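Local structure of putative exported protein (Bordetella pertussis, 2DVZ) at residues A[151-164]-A[301-314]. The protein probably serves as a periplasmic solute receptor that captures glutamate between its two lobes for uptake by a tripartite tricarboxylate-type transporter. Numbering follows the deposited sequence.
Sequences TCGVLHLMGESFKM and WAQDVVKKQNIKLD. With GLU (glutamic acid), chain G.
Thr151 opens the contact by laying its CG2 methyl near the backbone of Leu313, close to the C-terminus of the chain. Cys152, tied by a disulfide to Cys93 on helix 84-93, passes Asp314 loosely, with SG 4.2 Å from OD2. Helix 154-164 starts after the N-cap residue Gly153; on its first turn Val154 and Leu155 line the glutamate pocket, and Val154 CG1 lies 3.1 Å from OXT of the bound amino acid. His156 has CG anti to the backbone N (chi1 -178°), which turns its ring back toward the loop. There ND1 donates to Thr151 O; the modelled 2.5 Å is unusually short and its exact length is doubtful. Leu313 CD2 sits over one face of this ring, 3.9 Å from the centroid and 18° off the normal, a CH-pi contact; the ring also stacks with that of His172. Leu157 is the main apolar contact of its helix: CD1 meets Val305 CG1 tip to tip at 3.6 Å and also packs on Ile311 CG2 and Leu313 CD2, while CD2 approaches Trp301 CH2 obliquely. One turn on, Glu160 presents its aliphatic part, CB lying 3.5 Å from Ile311 CG2, and its carboxylate turns to Lys163 and Tyr146. Ser161 OG comes within 3.8 Å of Ile311 CD1, and Met164, modelled as selenomethionine with its chain bent at chi2 and chi3, lays CG against Ile311 CG1 and brings CE near Asn310 O. The axes of helices 154-164 and 301-307 remain 11.7 Å apart at 48°, a separation bridged by Leu157 and by the C-terminal tail. The join between tail and helix thus rests on van der Waals and CH-pi contacts of Leu157, Ile311 and Leu313, while His156 and Glu160 pair their polar groups on their own side or beyond it.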
ATOM      1  N   THR A 151     -12.377  -0.342   3.657  1.00 15.67           N
ATOM      2  CA  THR A 151     -12.701  -0.622   5.048  1.00 16.31           C
ATOM      3  C   THR A 151     -11.770  -1.577   5.790  1.00 17.34           C
ATOM      4  O   THR A 151     -11.559  -1.409   7.011  1.00 19.38           O
ATOM      5  CB  THR A 151     -14.152  -1.104   5.201  1.00 15.76           C
ATOM      6  OG1 THR A 151     -15.014  -0.032   4.795  1.00 17.83           O
ATOM      7  CG2 THR A 151     -14.458  -1.521   6.667  1.00 12.78           C
ATOM      8  N   CYS A 152     -11.239  -2.578   5.106  1.00 17.12           N
ATOM      9  CA  CYS A 152     -10.393  -3.546   5.795  1.00 17.60           C
ATOM     10  C   CYS A 152      -8.921  -3.421   5.378  1.00 17.05           C
ATOM     11  O   CYS A 152      -8.114  -4.344   5.577  1.00 17.48           O
ATOM     12  CB  CYS A 152     -10.949  -4.971   5.588  1.00 17.81           C
ATOM     13  SG  CYS A 152     -12.473  -5.273   6.576  1.00 18.85           S
ATOM     14  N   GLY A 153      -8.589  -2.258   4.820  1.00 16.02           N
ATOM     15  CA  GLY A 153      -7.283  -1.991   4.287  1.00 14.23           C
ATOM     16  C   GLY A 153      -6.396  -1.260   5.265  1.00 13.34           C
ATOM     17  O   GLY A 153      -6.873  -0.739   6.287  1.00 11.56           O
ATOM     18  N   VAL A 154      -5.095  -1.206   4.925  1.00 12.32           N
ATOM     19  CA  VAL A 154      -4.110  -0.535   5.759  1.00 11.14           C
ATOM     20  C   VAL A 154      -4.332   0.964   5.990  1.00 10.41           C
ATOM     21  O   VAL A 154      -3.906   1.496   7.003  1.00 10.79           O
ATOM     22  CB  VAL A 154      -2.633  -0.831   5.285  1.00 11.36           C
ATOM     23  CG1 VAL A 154      -2.339  -0.174   4.006  1.00  8.89           C
ATOM     24  CG2 VAL A 154      -1.646  -0.392   6.352  1.00 10.94           C
ATOM     25  N   LEU A 155      -4.985   1.655   5.067  1.00  9.75           N
ATOM     26  CA  LEU A 155      -5.148   3.089   5.212  1.00  9.95           C
ATOM     27  C   LEU A 155      -6.318   3.430   6.141  1.00 10.53           C
ATOM     28  O   LEU A 155      -6.261   4.440   6.811  1.00 10.82           O
ATOM     29  CB  LEU A 155      -5.230   3.774   3.829  1.00  9.98           C
ATOM     30  CG  LEU A 155      -3.987   3.466   2.959  1.00  7.77           C
ATOM     31  CD1 LEU A 155      -4.216   3.868   1.548  1.00  5.16           C
ATOM     32  CD2 LEU A 155      -2.721   4.135   3.534  1.00  5.51           C
ATOM     33  N   HIS A 156      -7.352   2.573   6.193  1.00 11.08           N
ATOM     34  CA  HIS A 156      -8.395   2.658   7.220  1.00 11.15           C
ATOM     35  C   HIS A 156      -7.776   2.388   8.596  1.00 11.17           C
ATOM     36  O   HIS A 156      -8.029   3.092   9.551  1.00 12.01           O
ATOM     37  CB  HIS A 156      -9.586   1.685   6.938  1.00 11.09           C
ATOM     38  CG  HIS A 156     -10.706   1.785   7.957  1.00 11.96           C
ATOM     39  ND1 HIS A 156     -11.571   0.742   8.235  1.00 11.33           N
ATOM     40  CD2 HIS A 156     -11.070   2.795   8.788  1.00 11.71           C
ATOM     41  CE1 HIS A 156     -12.422   1.111   9.177  1.00  9.30           C
ATOM     42  NE2 HIS A 156     -12.150   2.350   9.528  1.00 10.31           N
ATOM     43  N   LEU A 157      -6.958   1.358   8.709  1.00 11.38           N
ATOM     44  CA  LEU A 157      -6.256   1.111   9.967  1.00 12.22           C
ATOM     45  C   LEU A 157      -5.303   2.272  10.334  1.00 12.19           C
ATOM     46  O   LEU A 157      -5.222   2.673  11.491  1.00 12.65           O
ATOM     47  CB  LEU A 157      -5.520  -0.245   9.916  1.00 13.06           C
ATOM     48  CG  LEU A 157      -4.854  -0.644  11.242  1.00 14.90           C
ATOM     49  CD1 LEU A 157      -5.929  -0.808  12.379  1.00 16.04           C
ATOM     50  CD2 LEU A 157      -4.042  -1.897  11.061  1.00 16.93           C
HETATM   51  N   MSE A 158      -4.610   2.816   9.341  1.00 12.00           N
HETATM   52  CA  MSE A 158      -3.794   4.020   9.512  1.00 13.91           C
HETATM   53  C   MSE A 158      -4.589   5.156  10.117  1.00 12.26           C
HETATM   54  O   MSE A 158      -4.203   5.670  11.142  1.00 12.31           O
HETATM   55  CB  MSE A 158      -3.168   4.431   8.178  1.00 13.24           C
HETATM   56  CG  MSE A 158      -2.029   5.355   8.342  1.00 14.67           C
HETATM   57 SE   MSE A 158      -1.408   6.110   6.684  1.00 21.49          SE
HETATM   58  CE  MSE A 158      -0.167   7.472   7.470  1.00 14.46           C
ATOM     59  N   GLY A 159      -5.735   5.504   9.513  1.00 12.20           N
ATOM     60  CA  GLY A 159      -6.597   6.558  10.021  1.00 11.88           C
ATOM     61  C   GLY A 159      -7.061   6.356  11.460  1.00 12.01           C
ATOM     62  O   GLY A 159      -7.123   7.301  12.231  1.00 11.77           O
ATOM     63  N   GLU A 160      -7.379   5.105  11.800  1.00 11.78           N
ATOM     64  CA  GLU A 160      -7.920   4.744  13.089  1.00 12.08           C
ATOM     65  C   GLU A 160      -6.847   4.735  14.140  1.00 11.65           C
ATOM     66  O   GLU A 160      -7.078   5.128  15.283  1.00 10.95           O
ATOM     67  CB  GLU A 160      -8.604   3.369  13.001  1.00 12.79           C
ATOM     68  CG  GLU A 160      -9.986   3.384  12.249  1.00 13.96           C
ATOM     69  CD  GLU A 160     -10.926   4.522  12.707  1.00 16.59           C
ATOM     70  OE1 GLU A 160     -11.284   4.587  13.907  1.00 16.60           O
ATOM     71  OE2 GLU A 160     -11.309   5.364  11.855  1.00 18.80           O
ATOM     72  N   SER A 161      -5.670   4.252  13.750  1.00 12.53           N
ATOM     73  CA  SER A 161      -4.447   4.374  14.573  1.00 12.81           C
ATOM     74  C   SER A 161      -4.061   5.821  14.896  1.00 12.06           C
ATOM     75  O   SER A 161      -3.666   6.127  16.035  1.00 12.45           O
ATOM     76  CB  SER A 161      -3.275   3.675  13.875  1.00 12.67           C
ATOM     77  OG  SER A 161      -3.466   2.284  14.043  1.00 15.63           O
ATOM     78  N   PHE A 162      -4.170   6.685  13.885  1.00 10.95           N
ATOM     79  CA  PHE A 162      -3.914   8.097  14.032  1.00 10.75           C
ATOM     80  C   PHE A 162      -4.844   8.741  15.071  1.00 11.58           C
ATOM     81  O   PHE A 162      -4.415   9.497  15.961  1.00 10.49           O
ATOM     82  CB  PHE A 162      -4.098   8.740  12.650  1.00 10.56           C
ATOM     83  CG  PHE A 162      -3.917  10.226  12.639  1.00 10.30           C
ATOM     84  CD1 PHE A 162      -2.691  10.776  12.299  1.00  9.00           C
ATOM     85  CD2 PHE A 162      -4.964  11.078  12.995  1.00  9.52           C
ATOM     86  CE1 PHE A 162      -2.507  12.127  12.290  1.00  8.99           C
ATOM     87  CE2 PHE A 162      -4.788  12.455  12.987  1.00 10.06           C
ATOM     88  CZ  PHE A 162      -3.553  12.984  12.623  1.00  9.49           C
ATOM     89  N   LYS A 163      -6.138   8.464  14.911  1.00 12.96           N
ATOM     90  CA  LYS A 163      -7.185   8.929  15.812  1.00 15.08           C
ATOM     91  C   LYS A 163      -6.873   8.530  17.258  1.00 16.35           C
ATOM     92  O   LYS A 163      -6.904   9.359  18.157  1.00 16.95           O
ATOM     93  CB  LYS A 163      -8.540   8.350  15.363  1.00 14.36           C
ATOM     94  CG  LYS A 163      -9.053   9.044  14.157  1.00 16.06           C
ATOM     95  CD  LYS A 163     -10.204   8.336  13.487  1.00 16.04           C
ATOM     96  CE  LYS A 163     -11.410   8.215  14.387  1.00 17.50           C
ATOM     97  NZ  LYS A 163     -12.509   7.624  13.553  1.00 18.87           N
HETATM   98  N   MSE A 164      -6.551   7.260  17.462  1.00 17.36           N
HETATM   99  CA  MSE A 164      -6.278   6.745  18.786  1.00 19.44           C
HETATM  100  C   MSE A 164      -5.039   7.384  19.450  1.00 17.78           C
HETATM  101  O   MSE A 164      -5.036   7.696  20.652  1.00 17.71           O
HETATM  102  CB  MSE A 164      -6.145   5.210  18.677  1.00 21.59           C
HETATM  103  CG  MSE A 164      -5.965   4.455  20.012  1.00 32.09           C
HETATM  104 SE   MSE A 164      -7.524   4.720  21.190  1.00 51.40          SE
HETATM  105  CE  MSE A 164      -8.867   3.619  20.225  1.00 49.33           C
ATOM    106  N   TRP A 301       1.511  -7.899  13.433  1.00 24.45           N
ATOM    107  CA  TRP A 301       1.284  -6.553  13.913  1.00 25.39           C
ATOM    108  C   TRP A 301      -0.217  -6.135  13.768  1.00 25.25           C
ATOM    109  O   TRP A 301      -0.783  -5.593  14.706  1.00 24.15           O
ATOM    110  CB  TRP A 301       2.248  -5.597  13.223  1.00 26.24           C
ATOM    111  CG  TRP A 301       1.826  -4.184  13.286  1.00 28.24           C
ATOM    112  CD1 TRP A 301       2.085  -3.286  14.302  1.00 29.07           C
ATOM    113  CD2 TRP A 301       1.065  -3.472  12.303  1.00 28.64           C
ATOM    114  NE1 TRP A 301       1.526  -2.072  14.005  1.00 29.42           N
ATOM    115  CE2 TRP A 301       0.901  -2.147  12.785  1.00 30.03           C
ATOM    116  CE3 TRP A 301       0.504  -3.822  11.064  1.00 28.75           C
ATOM    117  CZ2 TRP A 301       0.179  -1.161  12.065  1.00 29.56           C
ATOM    118  CZ3 TRP A 301      -0.220  -2.845  10.348  1.00 28.78           C
ATOM    119  CH2 TRP A 301      -0.371  -1.533  10.856  1.00 29.00           C
ATOM    120  N   ALA A 302      -0.848  -6.434  12.628  1.00 25.14           N
ATOM    121  CA  ALA A 302      -2.272  -6.127  12.421  1.00 26.66           C
ATOM    122  C   ALA A 302      -3.219  -6.852  13.412  1.00 27.94           C
ATOM    123  O   ALA A 302      -4.205  -6.270  13.882  1.00 27.23           O
ATOM    124  CB  ALA A 302      -2.704  -6.377  10.951  1.00 25.18           C
ATOM    125  N   GLN A 303      -2.907  -8.115  13.720  1.00 30.05           N
ATOM    126  CA  GLN A 303      -3.617  -8.866  14.755  1.00 31.97           C
ATOM    127  C   GLN A 303      -3.460  -8.122  16.071  1.00 33.33           C
ATOM    128  O   GLN A 303      -4.449  -7.851  16.746  1.00 33.75           O
ATOM    129  CB  GLN A 303      -3.061 -10.290  14.912  1.00 32.11           C
ATOM    130  CG  GLN A 303      -3.133 -11.169  13.688  1.00 33.42           C
ATOM    131  CD  GLN A 303      -4.521 -11.757  13.465  1.00 35.58           C
ATOM    132  OE1 GLN A 303      -5.055 -12.418  14.367  1.00 37.89           O
ATOM    133  NE2 GLN A 303      -5.113 -11.532  12.260  1.00 31.67           N
ATOM    134  N   ASP A 304      -2.221  -7.785  16.431  1.00 34.87           N
ATOM    135  CA  ASP A 304      -1.957  -7.033  17.654  1.00 37.00           C
ATOM    136  C   ASP A 304      -2.822  -5.761  17.709  1.00 37.86           C
ATOM    137  O   ASP A 304      -3.747  -5.696  18.525  1.00 37.82           O
ATOM    138  CB  ASP A 304      -0.468  -6.696  17.776  1.00 37.80           C
ATOM    139  CG  ASP A 304      -0.132  -5.939  19.066  1.00 40.52           C
ATOM    140  OD1 ASP A 304      -0.234  -6.567  20.164  1.00 41.82           O
ATOM    141  OD2 ASP A 304       0.260  -4.734  18.967  1.00 42.58           O
ATOM    142  N   VAL A 305      -2.534  -4.796  16.823  1.00 38.57           N
ATOM    143  CA  VAL A 305      -3.272  -3.522  16.674  1.00 39.81           C
ATOM    144  C   VAL A 305      -4.804  -3.583  16.749  1.00 40.94           C
ATOM    145  O   VAL A 305      -5.405  -2.853  17.519  1.00 40.85           O
ATOM    146  CB  VAL A 305      -2.903  -2.797  15.340  1.00 39.65           C
ATOM    147  CG1 VAL A 305      -3.767  -1.553  15.149  1.00 39.43           C
ATOM    148  CG2 VAL A 305      -1.449  -2.403  15.327  1.00 39.53           C
ATOM    149  N   VAL A 306      -5.423  -4.433  15.933  1.00 42.93           N
ATOM    150  CA  VAL A 306      -6.885  -4.536  15.841  1.00 44.62           C
ATOM    151  C   VAL A 306      -7.500  -5.203  17.078  1.00 46.54           C
ATOM    152  O   VAL A 306      -8.446  -4.662  17.689  1.00 46.97           O
ATOM    153  CB  VAL A 306      -7.308  -5.298  14.547  1.00 44.34           C
ATOM    154  CG1 VAL A 306      -8.801  -5.526  14.493  1.00 44.14           C
ATOM    155  CG2 VAL A 306      -6.853  -4.541  13.310  1.00 43.94           C
ATOM    156  N   LYS A 307      -6.946  -6.360  17.452  1.00 48.59           N
ATOM    157  CA  LYS A 307      -7.533  -7.258  18.475  1.00 50.51           C
ATOM    158  C   LYS A 307      -7.196  -6.815  19.909  1.00 51.96           C
ATOM    159  O   LYS A 307      -8.098  -6.438  20.676  1.00 53.08           O
ATOM    160  CB  LYS A 307      -7.152  -8.729  18.214  1.00 50.06           C
ATOM    161  CG  LYS A 307      -7.981  -9.425  17.108  1.00 50.21           C
ATOM    162  CD  LYS A 307      -7.508  -9.120  15.668  1.00 48.99           C
ATOM    163  CE  LYS A 307      -8.182 -10.047  14.616  1.00 48.54           C
ATOM    164  NZ  LYS A 307      -7.835 -11.527  14.699  1.00 46.47           N
ATOM    165  N   LYS A 308      -5.913  -6.852  20.269  1.00 53.03           N
ATOM    166  CA  LYS A 308      -5.409  -6.055  21.396  1.00 54.22           C
ATOM    167  C   LYS A 308      -5.388  -4.582  20.948  1.00 54.16           C
ATOM    168  O   LYS A 308      -5.540  -4.317  19.761  1.00 54.63           O
ATOM    169  CB  LYS A 308      -4.015  -6.552  21.816  1.00 54.90           C
ATOM    170  CG  LYS A 308      -3.980  -8.068  22.153  1.00 56.64           C
ATOM    171  CD  LYS A 308      -5.233  -8.517  22.966  1.00 57.87           C
ATOM    172  CE  LYS A 308      -5.400 -10.034  23.005  1.00 57.89           C
ATOM    173  NZ  LYS A 308      -4.651 -10.655  24.153  1.00 59.64           N
ATOM    174  N   GLN A 309      -5.241  -3.630  21.867  1.00 54.09           N
ATOM    175  CA  GLN A 309      -5.224  -2.175  21.515  1.00 54.00           C
ATOM    176  C   GLN A 309      -6.555  -1.536  21.009  1.00 53.53           C
ATOM    177  O   GLN A 309      -6.624  -0.311  20.824  1.00 53.75           O
ATOM    178  CB  GLN A 309      -4.045  -1.833  20.579  1.00 53.92           C
ATOM    179  CG  GLN A 309      -2.704  -2.465  21.030  1.00 54.94           C
ATOM    180  CD  GLN A 309      -1.477  -1.970  20.254  1.00 54.93           C
ATOM    181  OE1 GLN A 309      -1.583  -1.172  19.303  1.00 55.01           O
ATOM    182  NE2 GLN A 309      -0.297  -2.449  20.668  1.00 55.35           N
ATOM    183  N   ASN A 310      -7.590  -2.353  20.783  1.00 52.98           N
ATOM    184  CA  ASN A 310      -8.988  -1.878  20.643  1.00 52.16           C
ATOM    185  C   ASN A 310      -9.199  -0.869  19.508  1.00 51.42           C
ATOM    186  O   ASN A 310      -9.997   0.072  19.620  1.00 51.30           O
ATOM    187  CB  ASN A 310      -9.487  -1.327  21.998  1.00 52.70           C
ATOM    188  CG  ASN A 310     -11.018  -1.123  22.066  1.00 53.08           C
ATOM    189  OD1 ASN A 310     -11.811  -2.052  21.836  1.00 52.48           O
ATOM    190  ND2 ASN A 310     -11.426   0.103  22.436  1.00 53.22           N
ATOM    191  N   ILE A 311      -8.485  -1.073  18.404  1.00 50.46           N
ATOM    192  CA  ILE A 311      -8.675  -0.234  17.215  1.00 49.34           C
ATOM    193  C   ILE A 311      -9.635  -0.884  16.219  1.00 48.42           C
ATOM    194  O   ILE A 311      -9.223  -1.689  15.391  1.00 48.44           O
ATOM    195  CB  ILE A 311      -7.317   0.196  16.565  1.00 49.44           C
ATOM    196  CG1 ILE A 311      -6.558   1.131  17.521  1.00 48.95           C
ATOM    197  CG2 ILE A 311      -7.569   0.919  15.246  1.00 48.81           C
ATOM    198  CD1 ILE A 311      -5.080   1.258  17.269  1.00 48.58           C
ATOM    199  N   LYS A 312     -10.912  -0.503  16.317  1.00 47.59           N
ATOM    200  CA  LYS A 312     -12.021  -1.069  15.521  1.00 46.86           C
ATOM    201  C   LYS A 312     -12.058  -0.661  14.039  1.00 45.70           C
ATOM    202  O   LYS A 312     -12.052   0.529  13.716  1.00 45.85           O
ATOM    203  CB  LYS A 312     -13.370  -0.699  16.139  1.00 47.12           C
ATOM    204  CG  LYS A 312     -13.453  -0.838  17.636  1.00 49.31           C
ATOM    205  CD  LYS A 312     -14.882  -1.166  18.064  1.00 52.24           C
ATOM    206  CE  LYS A 312     -15.251  -0.524  19.409  1.00 53.98           C
ATOM    207  NZ  LYS A 312     -14.297  -0.848  20.507  1.00 54.31           N
ATOM    208  N   LEU A 313     -12.145  -1.652  13.154  1.00 44.38           N
ATOM    209  CA  LEU A 313     -12.242  -1.399  11.718  1.00 43.44           C
ATOM    210  C   LEU A 313     -13.660  -1.496  11.162  1.00 44.22           C
ATOM    211  O   LEU A 313     -14.038  -0.743  10.275  1.00 43.48           O
ATOM    212  CB  LEU A 313     -11.283  -2.283  10.930  1.00 42.47           C
ATOM    213  CG  LEU A 313      -9.781  -2.058  11.133  1.00 39.45           C
ATOM    214  CD1 LEU A 313      -9.055  -2.960  10.173  1.00 37.86           C
ATOM    215  CD2 LEU A 313      -9.373  -0.619  10.910  1.00 34.94           C
ATOM    216  N   ASP A 314     -14.445  -2.440  11.663  1.00 45.89           N
ATOM    217  CA  ASP A 314     -15.903  -2.412  11.406  1.00 47.25           C
ATOM    218  C   ASP A 314     -16.759  -2.596  12.675  1.00 47.26           C
ATOM    219  O   ASP A 314     -16.238  -2.496  13.806  1.00 47.48           O
ATOM    220  CB  ASP A 314     -16.324  -3.337  10.228  1.00 47.67           C
ATOM    221  CG  ASP A 314     -15.894  -4.801  10.408  1.00 49.53           C
ATOM    222  OD1 ASP A 314     -15.919  -5.323  11.559  1.00 51.37           O
ATOM    223  OD2 ASP A 314     -15.562  -5.442   9.373  1.00 50.12           O
ATOM    224  OXT ASP A 314     -17.971  -2.836  12.607  1.00 46.99           O
TER
HETATM  225  N   GLU G1055      -4.140   0.584   0.649  1.00 11.71           N
HETATM  226  CA  GLU G1055      -3.384  -0.277  -0.280  1.00 11.29           C
HETATM  227  C   GLU G1055      -2.146  -0.871   0.371  1.00 12.00           C
HETATM  228  O   GLU G1055      -0.989  -0.634   0.010  1.00 12.47           O
HETATM  229  CB  GLU G1055      -3.092   0.458  -1.585  1.00 11.17           C
HETATM  230  CG  GLU G1055      -4.321   1.223  -2.108  1.00  8.76           C
HETATM  231  CD  GLU G1055      -4.372   1.356  -3.602  1.00  9.91           C
HETATM  232  OE1 GLU G1055      -3.447   0.821  -4.248  1.00 10.90           O
HETATM  233  OE2 GLU G1055      -5.356   1.972  -4.147  1.00 10.40           O
HETATM  234  OXT GLU G1055      -2.308  -1.689   1.291  1.00 12.13           O